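Long-range contacts in putative angiotensinogen (Lampetra fluviatilis, PDB 5INW), which belongs to the serpin family and binds heparin, which promotes its inhibition of thrombin through a template mechanism: residues G123-T128 with L379-G384; G181-R186 with T383-L388; L285-D290 with H343-S348; S295-L300 with L309-H314. The protein carries 1 engineered substitution. One frame throughout, in Å; residues are numbered along the deposited sequence.

Contact 1. Residues G123-T128 with L379-G384; sequences GANGST and LSRITG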
loop_
_atom_site.group_PDB
_atom_site.type_symbol
_atom_site.label_atom_id
_atom_site.label_comp_id
_atom_site.label_asym_id
_atom_site.label_seq_id
_atom_site.Cartn_x
_atom_site.Cartn_y
_atom_site.Cartn_z
ATOM N N GLY A 123 -13.438 -10.057 -13.413
ATOM C CA GLY A 123 -14.610 -10.932 -13.352
ATOM C C GLY A 123 -15.968 -10.254 -13.123
ATOM O O GLY A 123 -16.983 -10.940 -12.956
ATOM N N ALA A 124 -16.008 -8.929 -13.094
ATOM C CA ALA A 124 -17.228 -8.261 -12.713
ATOM C C ALA A 124 -17.981 -8.038 -13.951
ATOM O O ALA A 124 -17.406 -7.924 -15.045
ATOM C CB ALA A 124 -16.950 -6.934 -12.042
ATOM N N ASN A 125 -19.295 -8.000 -13.784
ATOM C CA ASN A 125 -20.149 -7.399 -14.796
ATOM C C ASN A 125 -21.238 -6.475 -14.231
ATOM O O ASN A 125 -21.468 -6.425 -13.033
ATOM C CB ASN A 125 -20.746 -8.459 -15.694
ATOM C CG ASN A 125 -20.738 -8.013 -17.131
ATOM O OD1 ASN A 125 -19.697 -7.611 -17.683
ATOM N ND2 ASN A 125 -21.894 -8.007 -17.733
ATOM N N GLY A 126 -21.832 -5.675 -15.111
ATOM C CA GLY A 126 -22.960 -4.816 -14.752
ATOM C C GLY A 126 -22.630 -3.682 -13.790
ATOM O O GLY A 126 -21.577 -3.026 -13.917
ATOM N N SER A 127 -23.550 -3.433 -12.860
ATOM C CA SER A 127 -23.360 -2.398 -11.839
ATOM C C SER A 127 -22.004 -2.585 -11.096
ATOM O O SER A 127 -21.283 -1.602 -10.874
ATOM C CB SER A 127 -24.535 -2.383 -10.815
ATOM O OG SER A 127 -24.434 -3.488 -9.897
ATOM N N THR A 128 -21.666 -3.843 -10.762
ATOM C CA THR A 128 -20.443 -4.175 -10.049
ATOM C C THR A 128 -19.151 -3.756 -10.773
ATOM O O THR A 128 -18.294 -3.122 -10.172
ATOM C CB THR A 128 -20.427 -5.666 -9.763
ATOM O OG1 THR A 128 -21.640 -5.997 -9.076
ATOM C CG2 THR A 128 -19.211 -6.049 -8.902
ATOM N N LEU A 379 -20.584 -11.028 -10.459
ATOM C CA LEU A 379 -19.272 -11.537 -10.862
ATOM C C LEU A 379 -19.410 -12.654 -11.875
ATOM O O LEU A 379 -18.803 -13.724 -11.760
ATOM C CB LEU A 379 -18.519 -12.014 -9.644
ATOM C CG LEU A 379 -18.215 -10.880 -8.665
ATOM C CD1 LEU A 379 -17.497 -11.455 -7.455
ATOM C CD2 LEU A 379 -17.377 -9.763 -9.313
ATOM N N SER A 380 -20.181 -12.365 -12.911
ATOM C CA SER A 380 -20.588 -13.378 -13.849
ATOM C C SER A 380 -19.569 -13.634 -14.949
ATOM O O SER A 380 -19.781 -14.585 -15.727
ATOM C CB SER A 380 -21.938 -13.002 -14.473
ATOM O OG SER A 380 -21.812 -11.988 -15.454
ATOM N N ARG A 381 -18.534 -12.782 -15.071
ATOM C CA ARG A 381 -17.416 -13.037 -15.988
ATOM C C ARG A 381 -16.481 -14.086 -15.425
ATOM O O ARG A 381 -15.677 -14.629 -16.176
ATOM C CB ARG A 381 -16.602 -11.769 -16.321
ATOM C CG ARG A 381 -17.193 -10.802 -17.366
ATOM C CD ARG A 381 -16.209 -9.648 -17.658
ATOM N NE ARG A 381 -16.819 -8.521 -18.369
ATOM C CZ ARG A 381 -16.611 -8.160 -19.647
ATOM N NH1 ARG A 381 -15.742 -8.793 -20.448
ATOM N NH2 ARG A 381 -17.281 -7.112 -20.143
ATOM N N ILE A 382 -16.569 -14.368 -14.123
ATOM C CA ILE A 382 -15.755 -15.419 -13.494
ATOM C C ILE A 382 -16.280 -16.799 -13.826
ATOM O O ILE A 382 -15.545 -17.661 -14.283
ATOM C CB ILE A 382 -15.694 -15.295 -11.952
ATOM C CG1 ILE A 382 -15.091 -13.958 -11.546
ATOM C CG2 ILE A 382 -14.820 -16.381 -11.306
ATOM C CD1 ILE A 382 -15.131 -13.691 -10.053
ATOM N N THR A 383 -17.550 -17.012 -13.527
ATOM C CA THR A 383 -18.222 -18.295 -13.808
ATOM C C THR A 383 -19.712 -18.119 -13.861
ATOM O O THR A 383 -20.235 -17.240 -13.221
ATOM C CB THR A 383 -17.900 -19.347 -12.744
ATOM O OG1 THR A 383 -18.614 -20.544 -13.030
ATOM C CG2 THR A 383 -18.268 -18.876 -11.358
ATOM N N GLY A 384 -20.400 -18.913 -14.651
ATOM C CA GLY A 384 -21.839 -18.937 -14.613
ATOM C C GLY A 384 -22.348 -20.019 -13.694
ATOM O O GLY A 384 -23.514 -20.021 -13.391
#
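Arg381 holds the segment 123-128 twice, once through its backbone and once through its side chain. Its amide N donates to Gly123 O at 3.2 Å, arriving above the carbonyl plane and well bent (135° at the hydrogen). Further out, Arg381 NE gives its N-H to Asn125 OD1, 3.1 Å away; the amide and guanidinium planes stand 57° apart, so the two flat groups meet neither stacked nor coplanar. With CG anti to its own carbonyl carbon (chi1 -79°) and the chain extended from CG to NE, the arginine runs along the 123-125 backbone, and its CD passes Ala124 O at 3.4 Å. A leucine in place of Asn125 would probably leave Arg381 NE without this acceptor and the guanidinium freer to swing.

The Gly123 carbonyl also receives a CA-H...O contact from Leu379 CA. Next to it, Leu379 CD2 lies against Ala124, 3.7 Å from the alanine CA, and also comes near Thr128 CG2, while Ile382 CG1 rests 3.6 Å from Gly123 CA. The hydroxyl of Thr128 turns to Ser371 and that of Ser380 to Asp378. One backbone oxygen and one side-chain amide oxygen thus do the polar work, joining the turn ahead of helix 126-136 to the loop after helix 361-369 by neutral acceptors, beside an apolar patch.

Contact 2. Residues G181-R186 with T383-L388; sequences GLWLYR and TGMQKL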
loop_
_atom_site.group_PDB
_atom_site.type_symbol
_atom_site.label_atom_id
_atom_site.label_comp_id
_atom_site.label_asym_id
_atom_site.label_seq_id
_atom_site.Cartn_x
_atom_site.Cartn_y
_atom_site.Cartn_z
ATOM N N GLY A 181 -13.985 -27.928 -7.629
ATOM C CA GLY A 181 -15.017 -28.254 -8.620
ATOM C C GLY A 181 -15.395 -27.184 -9.664
ATOM O O GLY A 181 -16.062 -27.475 -10.624
ATOM N N LEU A 182 -14.970 -25.947 -9.469
ATOM C CA LEU A 182 -15.656 -24.795 -10.021
ATOM C C LEU A 182 -15.091 -24.411 -11.380
ATOM O O LEU A 182 -13.934 -23.972 -11.462
ATOM C CB LEU A 182 -15.547 -23.612 -9.044
ATOM C CG LEU A 182 -16.106 -22.298 -9.539
ATOM C CD1 LEU A 182 -17.618 -22.408 -9.636
ATOM C CD2 LEU A 182 -15.696 -21.146 -8.640
ATOM N N TRP A 183 -15.958 -24.472 -12.393
ATOM C CA TRP A 183 -15.637 -24.135 -13.775
ATOM C C TRP A 183 -15.484 -22.609 -13.893
ATOM O O TRP A 183 -16.327 -21.850 -13.433
ATOM C CB TRP A 183 -16.717 -24.641 -14.789
ATOM C CG TRP A 183 -16.738 -26.221 -14.966
ATOM C CD1 TRP A 183 -16.549 -27.157 -13.976
ATOM C CD2 TRP A 183 -16.835 -26.991 -16.207
ATOM N NE1 TRP A 183 -16.534 -28.432 -14.500
ATOM C CE2 TRP A 183 -16.702 -28.369 -15.859
ATOM C CE3 TRP A 183 -17.026 -26.654 -17.569
ATOM C CZ2 TRP A 183 -16.777 -29.411 -16.819
ATOM C CZ3 TRP A 183 -17.092 -27.699 -18.527
ATOM C CH2 TRP A 183 -16.968 -29.058 -18.137
ATOM N N LEU A 184 -14.397 -22.187 -14.532
ATOM C CA LEU A 184 -14.092 -20.798 -14.778
ATOM C C LEU A 184 -14.103 -20.523 -16.270
ATOM O O LEU A 184 -13.691 -21.372 -17.096
ATOM C CB LEU A 184 -12.722 -20.480 -14.197
ATOM C CG LEU A 184 -12.552 -20.807 -12.700
ATOM C CD1 LEU A 184 -11.157 -20.415 -12.284
ATOM C CD2 LEU A 184 -13.519 -20.083 -11.760
ATOM N N TYR A 185 -14.587 -19.350 -16.633
ATOM C CA TYR A 185 -14.503 -18.936 -18.007
ATOM C C TYR A 185 -13.066 -18.667 -18.368
ATOM O O TYR A 185 -12.306 -18.134 -17.553
ATOM C CB TYR A 185 -15.306 -17.673 -18.242
ATOM C CG TYR A 185 -16.800 -17.857 -18.134
ATOM C CD1 TYR A 185 -17.491 -18.735 -18.988
ATOM C CD2 TYR A 185 -17.516 -17.126 -17.231
ATOM C CE1 TYR A 185 -18.864 -18.887 -18.909
ATOM C CE2 TYR A 185 -18.871 -17.248 -17.144
ATOM C CZ TYR A 185 -19.558 -18.121 -17.967
ATOM O OH TYR A 185 -20.938 -18.128 -17.830
ATOM N N ARG A 186 -12.693 -19.034 -19.593
ATOM C CA ARG A 186 -11.321 -18.872 -20.041
ATOM C C ARG A 186 -10.881 -17.417 -20.293
ATOM O O ARG A 186 -9.682 -17.084 -20.202
ATOM C CB ARG A 186 -11.105 -19.671 -21.282
ATOM C CG ARG A 186 -9.653 -19.786 -21.599
ATOM C CD ARG A 186 -9.525 -20.687 -22.783
ATOM N NE ARG A 186 -10.027 -20.067 -24.007
ATOM C CZ ARG A 186 -10.007 -20.665 -25.181
ATOM N NH1 ARG A 186 -9.539 -21.919 -25.290
ATOM N NH2 ARG A 186 -10.467 -20.021 -26.242
ATOM N N THR A 383 -17.550 -17.012 -13.527
ATOM C CA THR A 383 -18.222 -18.295 -13.808
ATOM C C THR A 383 -19.712 -18.119 -13.861
ATOM O O THR A 383 -20.235 -17.240 -13.221
ATOM C CB THR A 383 -17.900 -19.347 -12.744
ATOM O OG1 THR A 383 -18.614 -20.544 -13.030
ATOM C CG2 THR A 383 -18.268 -18.876 -11.358
ATOM N N GLY A 384 -20.400 -18.913 -14.651
ATOM C CA GLY A 384 -21.839 -18.937 -14.613
ATOM C C GLY A 384 -22.348 -20.019 -13.694
ATOM O O GLY A 384 -23.514 -20.021 -13.391
ATOM N N MET A 385 -21.494 -20.956 -13.274
ATOM C CA MET A 385 -21.899 -22.128 -12.450
ATOM C C MET A 385 -22.466 -21.709 -11.096
ATOM O O MET A 385 -23.176 -22.495 -10.490
ATOM C CB MET A 385 -20.711 -23.075 -12.169
ATOM C CG MET A 385 -20.743 -24.496 -12.705
ATOM S SD MET A 385 -19.503 -25.391 -11.689
ATOM C CE MET A 385 -20.459 -26.050 -10.297
ATOM N N GLN A 386 -22.090 -20.516 -10.617
ATOM C CA GLN A 386 -22.495 -19.978 -9.329
ATOM C C GLN A 386 -22.605 -18.447 -9.353
ATOM O O GLN A 386 -21.928 -17.783 -10.142
ATOM C CB GLN A 386 -21.451 -20.318 -8.267
ATOM C CG GLN A 386 -21.354 -21.751 -7.752
ATOM C CD GLN A 386 -20.339 -21.902 -6.610
ATOM O OE1 GLN A 386 -19.748 -20.955 -6.170
ATOM N NE2 GLN A 386 -20.208 -23.094 -6.089
ATOM N N LYS A 387 -23.436 -17.908 -8.462
ATOM C CA LYS A 387 -23.569 -16.466 -8.255
ATOM C C LYS A 387 -22.639 -16.051 -7.121
ATOM O O LYS A 387 -22.871 -16.427 -5.936
ATOM C CB LYS A 387 -25.011 -16.061 -7.932
ATOM C CG LYS A 387 -25.196 -14.558 -7.653
ATOM C CD LYS A 387 -26.653 -14.065 -7.678
ATOM C CE LYS A 387 -26.960 -13.179 -8.886
ATOM N NZ LYS A 387 -28.406 -13.242 -9.262
ATOM N N LEU A 388 -21.588 -15.290 -7.493
ATOM C CA LEU A 388 -20.489 -14.983 -6.582
ATOM C C LEU A 388 -20.529 -13.516 -6.145
ATOM O O LEU A 388 -20.980 -12.636 -6.901
ATOM C CB LEU A 388 -19.154 -15.325 -7.240
ATOM C CG LEU A 388 -18.917 -16.771 -7.754
ATOM C CD1 LEU A 388 -17.544 -16.912 -8.332
ATOM C CD2 LEU A 388 -19.128 -17.796 -6.643
#
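The Thr383 hydroxyl works in both directions: OG1 donates to Trp183 O across the contact, at 2.7 Å and nearly along the C=O axis, and accepts the backbone N of Met385 at 2.9 Å, which makes an ST turn of its own loop. Having OG1 anti to the backbone N (chi1 178°) brings the oxygen between these two partners and sets the methyl CG2 against Leu182 CD1. A valine here would probably leave both the Trp183 carbonyl and the Met385 N-H without this partner and is likely to let the turn relax.

Around this bridge the packing is mostly apolar. Leu182 CD1 sits among three residues of the facing loop, 4.0 Å from Thr383 CG2 and within similar range of Met385 CB and Gln386 CD. The bent Met385 chain brings its sulfur to the indole obliquely, SD lying 4.9 Å from the centroid of the Trp183 five-membered ring, a Met-aromatic contact; the same sulfur is 3.7 Å from Trp183 N. On the far side of the bridge the Tyr185 ring meets the Thr383-Gly384 peptide obliquely, CE2 coming within 3.5 Å of Thr383 C. Tyr185 is the N-cap residue of helix 186-196. Gln386, whose OE1 is hydrogen-bonded to Ser239 OG, also touches Ala418. The arrangement joins the loop after strand 168-179 and the loop before strand 389-401, at the end of the main serpin sheet where the cleaved, inserted reaction loop, strand 405-417, finishes.

Contact 3. Residues L285-D290 with H343-S348; sequences LSYTQD and HYVQLS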
loop_
_atom_site.group_PDB
_atom_site.type_symbol
_atom_site.label_atom_id
_atom_site.label_comp_id
_atom_site.label_asym_id
_atom_site.label_seq_id
_atom_site.Cartn_x
_atom_site.Cartn_y
_atom_site.Cartn_z
ATOM N N LEU A 285 19.867 16.865 2.038
ATOM C CA LEU A 285 18.518 16.411 1.787
ATOM C C LEU A 285 17.678 17.557 1.337
ATOM O O LEU A 285 17.839 18.657 1.831
ATOM C CB LEU A 285 17.946 15.850 3.071
ATOM C CG LEU A 285 18.798 14.702 3.628
ATOM C CD1 LEU A 285 18.394 14.351 5.050
ATOM C CD2 LEU A 285 18.704 13.478 2.720
ATOM N N SER A 286 16.769 17.306 0.411
ATOM C CA SER A 286 15.780 18.307 0.030
ATOM C C SER A 286 14.737 18.425 1.111
ATOM O O SER A 286 14.205 17.420 1.551
ATOM C CB SER A 286 15.094 17.934 -1.276
ATOM O OG SER A 286 16.042 18.041 -2.321
ATOM N N TYR A 287 14.434 19.655 1.514
ATOM C CA TYR A 287 13.389 19.933 2.498
ATOM C C TYR A 287 12.734 21.249 2.124
ATOM O O TYR A 287 13.229 21.973 1.270
ATOM C CB TYR A 287 13.971 20.018 3.908
ATOM C CG TYR A 287 14.920 21.176 4.121
ATOM C CD1 TYR A 287 16.137 21.206 3.447
ATOM C CD2 TYR A 287 14.596 22.251 4.977
ATOM C CE1 TYR A 287 17.005 22.272 3.592
ATOM C CE2 TYR A 287 15.467 23.316 5.137
ATOM C CZ TYR A 287 16.671 23.324 4.448
ATOM O OH TYR A 287 17.575 24.358 4.595
ATOM N N THR A 288 11.608 21.549 2.749
ATOM C CA THR A 288 10.993 22.874 2.674
ATOM C C THR A 288 9.979 23.001 3.764
ATOM O O THR A 288 9.333 22.007 4.131
ATOM C CB THR A 288 10.176 23.108 1.383
ATOM O OG1 THR A 288 10.743 22.366 0.309
ATOM C CG2 THR A 288 10.133 24.624 1.032
ATOM N N GLN A 289 9.773 24.232 4.224
ATOM C CA GLN A 289 8.624 24.516 5.069
ATOM C C GLN A 289 7.370 24.692 4.191
ATOM O O GLN A 289 7.389 25.500 3.263
ATOM C CB GLN A 289 8.873 25.751 5.929
ATOM C CG GLN A 289 9.893 25.535 7.037
ATOM C CD GLN A 289 9.420 24.547 8.097
ATOM O OE1 GLN A 289 8.245 24.546 8.482
ATOM N NE2 GLN A 289 10.327 23.686 8.559
ATOM N N ASP A 290 6.314 23.903 4.438
ATOM C CA ASP A 290 5.026 24.215 3.859
ATOM C C ASP A 290 4.366 25.260 4.763
ATOM O O ASP A 290 3.899 24.921 5.861
ATOM C CB ASP A 290 4.146 22.977 3.699
ATOM C CG ASP A 290 2.894 23.248 2.821
ATOM O OD1 ASP A 290 2.463 22.363 2.063
ATOM O OD2 ASP A 290 2.332 24.371 2.877
ATOM N N HIS A 343 22.463 22.012 0.578
ATOM C CA HIS A 343 23.336 22.227 1.702
ATOM C C HIS A 343 22.948 21.133 2.694
ATOM O O HIS A 343 21.810 20.682 2.721
ATOM C CB HIS A 343 23.131 23.628 2.311
ATOM C CG HIS A 343 23.095 24.716 1.290
ATOM N ND1 HIS A 343 24.232 25.346 0.835
ATOM C CD2 HIS A 343 22.063 25.250 0.596
ATOM C CE1 HIS A 343 23.901 26.243 -0.075
ATOM N NE2 HIS A 343 22.588 26.208 -0.237
ATOM N N TYR A 344 23.901 20.737 3.525
ATOM C CA TYR A 344 23.686 19.734 4.556
ATOM C C TYR A 344 22.551 20.105 5.535
ATOM O O TYR A 344 22.377 21.269 5.909
ATOM C CB TYR A 344 24.982 19.501 5.354
ATOM C CG TYR A 344 26.100 18.694 4.667
ATOM C CD1 TYR A 344 26.166 17.306 4.787
ATOM C CD2 TYR A 344 27.125 19.331 3.967
ATOM C CE1 TYR A 344 27.185 16.573 4.201
ATOM C CE2 TYR A 344 28.155 18.601 3.381
ATOM C CZ TYR A 344 28.181 17.221 3.502
ATOM O OH TYR A 344 29.198 16.507 2.921
ATOM N N VAL A 345 21.819 19.086 5.967
ATOM C CA VAL A 345 20.700 19.224 6.896
ATOM C C VAL A 345 20.925 18.354 8.132
ATOM O O VAL A 345 21.561 17.282 8.042
ATOM C CB VAL A 345 19.394 18.775 6.221
ATOM C CG1 VAL A 345 18.213 18.954 7.160
ATOM C CG2 VAL A 345 19.182 19.561 4.935
ATOM N N GLN A 346 20.386 18.799 9.265
ATOM C CA GLN A 346 20.436 18.048 10.514
ATOM C C GLN A 346 19.161 17.250 10.697
ATOM O O GLN A 346 18.120 17.810 11.020
ATOM C CB GLN A 346 20.584 19.012 11.685
ATOM C CG GLN A 346 21.889 19.779 11.697
ATOM C CD GLN A 346 23.065 18.902 12.058
ATOM O OE1 GLN A 346 22.909 17.677 12.223
ATOM N NE2 GLN A 346 24.254 19.507 12.183
ATOM N N LEU A 347 19.233 15.938 10.488
ATOM C CA LEU A 347 18.023 15.118 10.519
ATOM C C LEU A 347 17.998 14.257 11.746
ATOM O O LEU A 347 19.020 13.691 12.119
ATOM C CB LEU A 347 17.921 14.233 9.286
ATOM C CG LEU A 347 16.691 13.312 9.206
ATOM C CD1 LEU A 347 15.390 14.069 9.098
ATOM C CD2 LEU A 347 16.825 12.345 8.035
ATOM N N SER A 348 16.820 14.159 12.348
ATOM C CA SER A 348 16.535 13.270 13.485
ATOM C C SER A 348 15.275 12.446 13.115
ATOM O O SER A 348 14.229 13.032 12.810
ATOM C CB SER A 348 16.285 14.093 14.762
ATOM O OG SER A 348 17.062 15.299 14.789
#
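Leu285 and Val345 mark the nearest approach of the two backbones, their CA atoms 6.2 Å apart, with no hydrogen bonding between the segments. Side chains therefore make the contact. Val345 CG2, anti to its own carbonyl carbon, is the central methyl: it lies 3.5 Å from Leu285 O and 3.7 Å from Tyr287 CE1, approaching the phenol ring obliquely along its CD1-CE1 side. The ring is placed there by chi1 of 65°, which sets CG between the backbone N and the carbonyl carbon. Two residues further along strand 345-359, Leu347 also points toward the facing segment, and its CD2 meets Leu285 CD1 at 3.9 Å, the two leucines crossing at about a right angle. Leu285 thus spans both: its CB lies near Val345 CG2 and its CD1 touches Leu347.

The contact is mainly apolar, and the two leucines and the valine are buried. Leu300 of strand 295-301 packs on both Leu285 and Leu347. The contact packs the edge of the sheet corresponding to serpin sheet B (strands 287-290 and 295-301) against that corresponding to sheet C, where the start of strand 345-359 pairs with strand 273-283 and, in parallel, with a strand of the separate C-terminal peptide chain.

Contact 4. Residues S295-L300 with L309-H314; sequences STVVKL and LVIVPH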
loop_
_atom_site.group_PDB
_atom_site.type_symbol
_atom_site.label_atom_id
_atom_site.label_comp_id
_atom_site.label_asym_id
_atom_site.label_seq_id
_atom_site.Cartn_x
_atom_site.Cartn_y
_atom_site.Cartn_z
ATOM N N SER A 295 3.831 22.896 8.422
ATOM C CA SER A 295 4.486 21.604 8.540
ATOM C C SER A 295 5.728 21.526 7.676
ATOM O O SER A 295 5.841 22.192 6.637
ATOM C CB SER A 295 3.507 20.498 8.147
ATOM O OG SER A 295 3.217 20.557 6.774
ATOM N N THR A 296 6.671 20.730 8.156
ATOM C CA THR A 296 7.955 20.507 7.505
ATOM C C THR A 296 7.850 19.300 6.559
ATOM O O THR A 296 7.342 18.248 6.955
ATOM C CB THR A 296 9.079 20.214 8.566
ATOM O OG1 THR A 296 9.029 21.156 9.652
ATOM C CG2 THR A 296 10.455 20.263 7.930
ATOM N N VAL A 297 8.347 19.449 5.329
ATOM C CA VAL A 297 8.429 18.357 4.339
ATOM C C VAL A 297 9.886 18.016 4.048
ATOM O O VAL A 297 10.697 18.917 3.851
ATOM C CB VAL A 297 7.755 18.770 3.008
ATOM C CG1 VAL A 297 7.919 17.681 1.933
ATOM C CG2 VAL A 297 6.282 19.095 3.247
ATOM N N VAL A 298 10.203 16.724 3.943
ATOM C CA VAL A 298 11.563 16.270 3.635
ATOM C C VAL A 298 11.558 15.015 2.797
ATOM O O VAL A 298 10.748 14.128 3.016
ATOM C CB VAL A 298 12.383 16.049 4.939
ATOM C CG1 VAL A 298 11.772 15.003 5.846
ATOM C CG2 VAL A 298 13.821 15.657 4.648
ATOM N N LYS A 299 12.516 14.935 1.881
ATOM C CA LYS A 299 12.656 13.840 0.937
ATOM C C LYS A 299 13.852 13.018 1.344
ATOM O O LYS A 299 14.966 13.509 1.314
ATOM C CB LYS A 299 12.856 14.404 -0.465
ATOM C CG LYS A 299 13.066 13.419 -1.599
ATOM C CD LYS A 299 12.923 14.152 -2.939
ATOM C CE LYS A 299 13.280 13.299 -4.170
ATOM N NZ LYS A 299 14.751 13.036 -4.365
ATOM N N LEU A 300 13.625 11.756 1.678
ATOM C CA LEU A 300 14.696 10.830 2.026
ATOM C C LEU A 300 14.902 9.846 0.900
ATOM O O LEU A 300 14.211 8.849 0.819
ATOM C CB LEU A 300 14.407 10.087 3.343
ATOM C CG LEU A 300 13.915 11.065 4.393
ATOM C CD1 LEU A 300 13.424 10.345 5.649
ATOM C CD2 LEU A 300 14.967 12.102 4.701
ATOM N N LEU A 309 8.969 10.471 1.337
ATOM C CA LEU A 309 8.573 11.799 1.740
ATOM C C LEU A 309 8.095 11.746 3.150
ATOM O O LEU A 309 7.206 10.921 3.433
ATOM C CB LEU A 309 7.370 12.279 0.916
ATOM C CG LEU A 309 7.633 13.224 -0.250
ATOM C CD1 LEU A 309 6.364 14.044 -0.432
ATOM C CD2 LEU A 309 8.850 14.139 -0.050
ATOM N N VAL A 310 8.629 12.626 4.023
ATOM C CA VAL A 310 8.155 12.732 5.421
ATOM C C VAL A 310 7.607 14.126 5.686
ATOM O O VAL A 310 8.307 15.106 5.522
ATOM C CB VAL A 310 9.229 12.352 6.451
ATOM C CG1 VAL A 310 8.748 12.620 7.868
ATOM C CG2 VAL A 310 9.590 10.890 6.310
ATOM N N ILE A 311 6.343 14.180 6.100
ATOM C CA ILE A 311 5.652 15.441 6.395
ATOM C C ILE A 311 5.313 15.508 7.886
ATOM O O ILE A 311 4.521 14.688 8.370
ATOM C CB ILE A 311 4.375 15.600 5.549
ATOM C CG1 ILE A 311 4.680 15.437 4.054
ATOM C CG2 ILE A 311 3.729 16.945 5.784
ATOM C CD1 ILE A 311 4.324 14.063 3.552
ATOM N N VAL A 312 5.935 16.470 8.588
ATOM C CA VAL A 312 5.755 16.679 10.042
ATOM C C VAL A 312 4.980 17.972 10.309
ATOM O O VAL A 312 5.505 19.060 10.093
ATOM C CB VAL A 312 7.105 16.814 10.814
ATOM C CG1 VAL A 312 6.930 16.362 12.272
ATOM C CG2 VAL A 312 8.222 16.044 10.130
ATOM N N PRO A 313 3.735 17.874 10.782
ATOM C CA PRO A 313 3.167 19.126 11.277
ATOM C C PRO A 313 3.959 19.646 12.479
ATOM O O PRO A 313 4.422 18.842 13.303
ATOM C CB PRO A 313 1.738 18.747 11.645
ATOM C CG PRO A 313 1.770 17.273 11.824
ATOM C CD PRO A 313 2.760 16.776 10.816
ATOM N N HIS A 314 4.093 20.977 12.543
ATOM C CA HIS A 314 4.740 21.685 13.660
ATOM C C HIS A 314 3.986 21.500 14.950
ATOM O O HIS A 314 4.563 21.123 15.954
ATOM C CB HIS A 314 4.830 23.167 13.375
ATOM C CG HIS A 314 5.833 23.504 12.331
ATOM N ND1 HIS A 314 7.135 23.054 12.381
ATOM C CD2 HIS A 314 5.736 24.264 11.213
ATOM C CE1 HIS A 314 7.796 23.512 11.332
ATOM N NE2 HIS A 314 6.969 24.243 10.605
#
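The His314 imidazole lays one face over the start of the facing strand: Ser295 CA lies over it, 4.0 Å from His314 CD2, and Thr296 N stands above the same face, displaced toward the rim. His314 CG is anti to the carbonyl carbon (chi1 -72°), which sets the ring back over Ser295. Thr296 OG1 comes to the ring obliquely near CE1, the two side chains meeting at about a right angle. Gln289 serves both, its OE1 bonded to His314 NE2 and its NE2 to Thr296 OG1, so one amide joins ring and hydroxyl.

Beyond the histidine, strands 295-300 and 309-313 run antiparallel at 167°. Thr296 and Val312 exchange two hydrogen bonds, Val312 N reaching Thr296 O at 2.8 Å in the carbonyl plane. Val298 and Val310 form the next hydrogen-bonded pair, with Val310 N to Val298 O also 2.8 Å. This is a beta hairpin, the second and third strands within this chain of the sheet that corresponds to sheet B of the serpin fold; the C-terminal peptide chain continues it by pairing antiparallel with 309-311.

On the face carrying Val298 and Val310, the two side chains lie abreast, Val298 CG1 3.7 Å from Val310 CB, and Leu300 CD1 closes in on Val310 CG2 at 3.9 Å. On the other face Val297 and Ile311 point the same way, Val297 CG2 4.1 Å from Ile311 CG1, and both pack on Trp334 of helix 328-337. Leu309 bends back over the neighbouring strand, its CD2 3.9 Å from Lys299 CA. Ser295 and Ile311, on the same face, also meet Val322 of helix 319-325.

Overall arrangement
From the N terminus, contact 1 opens at 123-128 and contact 2 at 181-186; both close on the loop before strand 389-401, where they share Thr383 and Gly384. Contact 2 opens within the loop of contact 1 and ends on the same stretch. Contact 3 runs from 285-290 to 343-348 and is nested within both, and contact 4, the hairpin 295-300 with 309-314, is nested inside contact 3. Contacts 1 and 2 tie loops at one end of the molecule. On the other side of the chain's centre, contact 4 pairs two strands of the three-stranded sheet and contact 3 joins that sheet to strand 345-359, the centres of contacts 1 and 3 being about 50 Å apart.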